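Local coordinates for putative uncharacterized protein (Acidianus two-tailed virus, PDB 3FAJ) that serves as a structural protein of the virion and probably binds DNA, its exact role remaining undefined, at residues A[29-34]-A[61-66]. Residues are numbered along the deposited sequence; the frame is centred on the assembly and turned at random. Where two conformers were deposited one is given.
Sequences GDYAGG and ANARRA
Tyr31, in the first turn of helix 31-43, lays its ring against the last turns of helix 51-66, and Asn62 meets it squarely: CB of Asn62 stands 3.4 Å from the ring centroid, only 7° off the normal, a CH-pi contact over the middle of one face. The two side chains cross at about a right angle. CG of Tyr31 is anti to its carbonyl carbon (chi1 -51°), which sets the ring beside the backbone N, with Gly29 O over the opposite face, offset toward the rim.

Ala66 CB sits at the ring edge, 3.8 Å from CE2 of Tyr31, while Ala63 CB is a looser neighbour; Asp68, in the loop beyond helix 51-66, also touches Tyr31.

No direct hydrogen bond crosses the interface, but one water bridges it: it lies 3.0 Å from Tyr31 OH and donates to Asn62 O at 2.8 Å. That carbonyl also accepts the helical bond from Ala66 N.

Just before helix 31-43, Asp30 is the N-cap: its OD1 accepts from Gly33 N (3.0 Å). Asn62 OD1 accepts a bent bond from Arg65 NH2 at 2.8 Å, the donor tilted 34° from the carbonyl plane.

This is helix-helix packing in a mainly helical protein, joining the start of helix 31-43 to the C-terminal end of helix 51-66 by CH-pi and dispersion contacts, with a single water as the polar link.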
ATOM      1  N   GLY A  29      -6.729  14.064  -4.490  1.00 30.12           N
ATOM      2  CA  GLY A  29      -5.283  14.002  -4.618  1.00 27.75           C
ATOM      3  C   GLY A  29      -4.611  13.345  -3.426  1.00 25.73           C
ATOM      4  O   GLY A  29      -3.382  13.324  -3.335  1.00 25.99           O
ATOM      5  N   ASP A  30      -5.411  12.797  -2.508  1.00 24.49           N
ATOM      6  CA  ASP A  30      -4.848  12.170  -1.311  1.00 23.97           C
ATOM      7  C   ASP A  30      -4.538  10.706  -1.596  1.00 23.83           C
ATOM      8  O   ASP A  30      -5.235   9.794  -1.134  1.00 23.96           O
ATOM      9  CB  ASP A  30      -5.789  12.325  -0.103  1.00 24.16           C
ATOM     10  CG  ASP A  30      -5.135  11.915   1.218  1.00 25.46           C
ATOM     11  OD1 ASP A  30      -3.966  11.490   1.207  1.00 24.75           O
ATOM     12  OD2 ASP A  30      -5.811  12.056   2.272  1.00 28.60           O
ATOM     13  N   TYR A  31      -3.468  10.489  -2.361  1.00 22.75           N
ATOM     14  CA  TYR A  31      -3.105   9.144  -2.800  1.00 22.50           C
ATOM     15  C   TYR A  31      -2.609   8.294  -1.642  1.00 22.65           C
ATOM     16  O   TYR A  31      -2.845   7.086  -1.626  1.00 23.35           O
ATOM     17  CB  TYR A  31      -2.077   9.200  -3.946  1.00 22.77           C
ATOM     18  CG  TYR A  31      -2.519  10.125  -5.049  1.00 23.33           C
ATOM     19  CD1 TYR A  31      -3.797  10.018  -5.625  1.00 23.49           C
ATOM     20  CD2 TYR A  31      -1.672  11.138  -5.507  1.00 22.83           C
ATOM     21  CE1 TYR A  31      -4.220  10.901  -6.628  1.00 23.84           C
ATOM     22  CE2 TYR A  31      -2.094  12.011  -6.515  1.00 21.71           C
ATOM     23  CZ  TYR A  31      -3.356  11.878  -7.071  1.00 23.22           C
ATOM     24  OH  TYR A  31      -3.763  12.760  -8.055  1.00 24.60           O
ATOM     25  N   ALA A  32      -1.909   8.928  -0.692  1.00 23.12           N
ATOM     26  CA  ALA A  32      -1.492   8.246   0.523  1.00 23.22           C
ATOM     27  C   ALA A  32      -2.712   7.662   1.257  1.00 24.04           C
ATOM     28  O   ALA A  32      -2.712   6.477   1.629  1.00 22.89           O
ATOM     29  CB  ALA A  32      -0.691   9.215   1.429  1.00 24.40           C
ATOM     30  N   GLY A  33      -3.745   8.483   1.458  1.00 24.36           N
ATOM     31  CA  GLY A  33      -4.995   8.022   2.102  1.00 24.54           C
ATOM     32  C   GLY A  33      -5.652   6.897   1.316  1.00 25.49           C
ATOM     33  O   GLY A  33      -6.158   5.915   1.909  1.00 25.34           O
ATOM     34  N   GLY A  34      -5.639   7.025  -0.018  1.00 24.11           N
ATOM     35  CA  GLY A  34      -6.226   6.000  -0.894  1.00 24.63           C
ATOM     36  C   GLY A  34      -5.457   4.686  -0.753  1.00 24.17           C
ATOM     37  O   GLY A  34      -6.057   3.607  -0.721  1.00 25.18           O
ATOM     38  N   ALA A  61       1.573   5.351  -8.997  1.00 23.43           N
ATOM     39  CA  ALA A  61       1.688   6.123 -10.234  1.00 23.63           C
ATOM     40  C   ALA A  61       1.069   7.503 -10.066  1.00 24.20           C
ATOM     41  O   ALA A  61       1.611   8.483 -10.570  1.00 23.61           O
ATOM     42  CB  ALA A  61       1.029   5.385 -11.407  1.00 24.33           C
ATOM     43  N   ASN A  62      -0.076   7.574  -9.382  1.00 23.79           N
ATOM     44  CA  ASN A  62      -0.733   8.868  -9.130  1.00 23.96           C
ATOM     45  C   ASN A  62       0.223   9.783  -8.336  1.00 23.49           C
ATOM     46  O   ASN A  62       0.394  10.970  -8.673  1.00 23.33           O
ATOM     47  CB  ASN A  62      -1.999   8.675  -8.295  1.00 24.18           C
ATOM     48  CG  ASN A  62      -3.158   8.080  -9.075  1.00 25.12           C
ATOM     49  OD1 ASN A  62      -3.260   8.215 -10.294  1.00 26.83           O
ATOM     50  ND2 ASN A  62      -4.067   7.436  -8.346  1.00 27.37           N
ATOM     51  N   ALA A  63       0.825   9.215  -7.291  1.00 23.13           N
ATOM     52  CA  ALA A  63       1.812   9.915  -6.453  1.00 23.67           C
ATOM     53  C   ALA A  63       3.005  10.397  -7.287  1.00 23.93           C
ATOM     54  O   ALA A  63       3.403  11.544  -7.172  1.00 23.66           O
ATOM     55  CB  ALA A  63       2.273   9.007  -5.273  1.00 23.29           C
ATOM     56  N   ARG A  64       3.548   9.524  -8.143  1.00 24.10           N
ATOM     57  CA  ARG A  64       4.645   9.891  -9.024  0.50 24.86           C
ATOM     58  C   ARG A  64       4.261  11.093  -9.910  1.00 24.81           C
ATOM     59  O   ARG A  64       4.996  12.085  -9.992  1.00 25.12           O
ATOM     60  CB  ARG A  64       5.051   8.675  -9.862  0.50 24.74           C
ATOM     61  CG  ARG A  64       6.360   8.828 -10.620  0.50 25.35           C
ATOM     62  CD  ARG A  64       6.700   7.556 -11.385  0.50 25.80           C
ATOM     63  NE  ARG A  64       5.616   7.121 -12.270  0.50 28.35           N
ATOM     64  CZ  ARG A  64       5.314   7.687 -13.440  0.50 29.40           C
ATOM     65  NH1 ARG A  64       6.005   8.730 -13.900  0.50 29.30           N
ATOM     66  NH2 ARG A  64       4.310   7.205 -14.160  0.50 30.43           N
ATOM     67  N   ARG A  65       3.097  11.011 -10.539  1.00 24.83           N
ATOM     68  CA  ARG A  65       2.640  12.064 -11.454  1.00 25.45           C
ATOM     69  C   ARG A  65       2.492  13.409 -10.740  1.00 24.91           C
ATOM     70  O   ARG A  65       2.781  14.454 -11.317  1.00 25.32           O
ATOM     71  CB  ARG A  65       1.334  11.651 -12.117  1.00 25.63           C
ATOM     72  CG  ARG A  65       1.526  10.571 -13.200  1.00 27.69           C
ATOM     73  CD  ARG A  65       0.258  10.329 -13.997  1.00 31.14           C
ATOM     74  NE  ARG A  65      -0.743   9.562 -13.254  1.00 34.24           N
ATOM     75  CZ  ARG A  65      -0.859   8.238 -13.295  1.00 35.54           C
ATOM     76  NH1 ARG A  65      -0.029   7.504 -14.039  1.00 38.09           N
ATOM     77  NH2 ARG A  65      -1.807   7.643 -12.590  1.00 36.07           N
ATOM     78  N   ALA A  66       2.045  13.360  -9.488  1.00 24.91           N
ATOM     79  CA  ALA A  66       1.842  14.542  -8.642  1.00 25.10           C
ATOM     80  C   ALA A  66       3.135  15.071  -7.982  1.00 25.11           C
ATOM     81  O   ALA A  66       3.169  16.204  -7.476  1.00 26.03           O
ATOM     82  CB  ALA A  66       0.800  14.232  -7.585  1.00 25.13           C
TER
HETATM   83  O   HOH W   1      -1.481  12.470 -10.046  1.00 18.88           O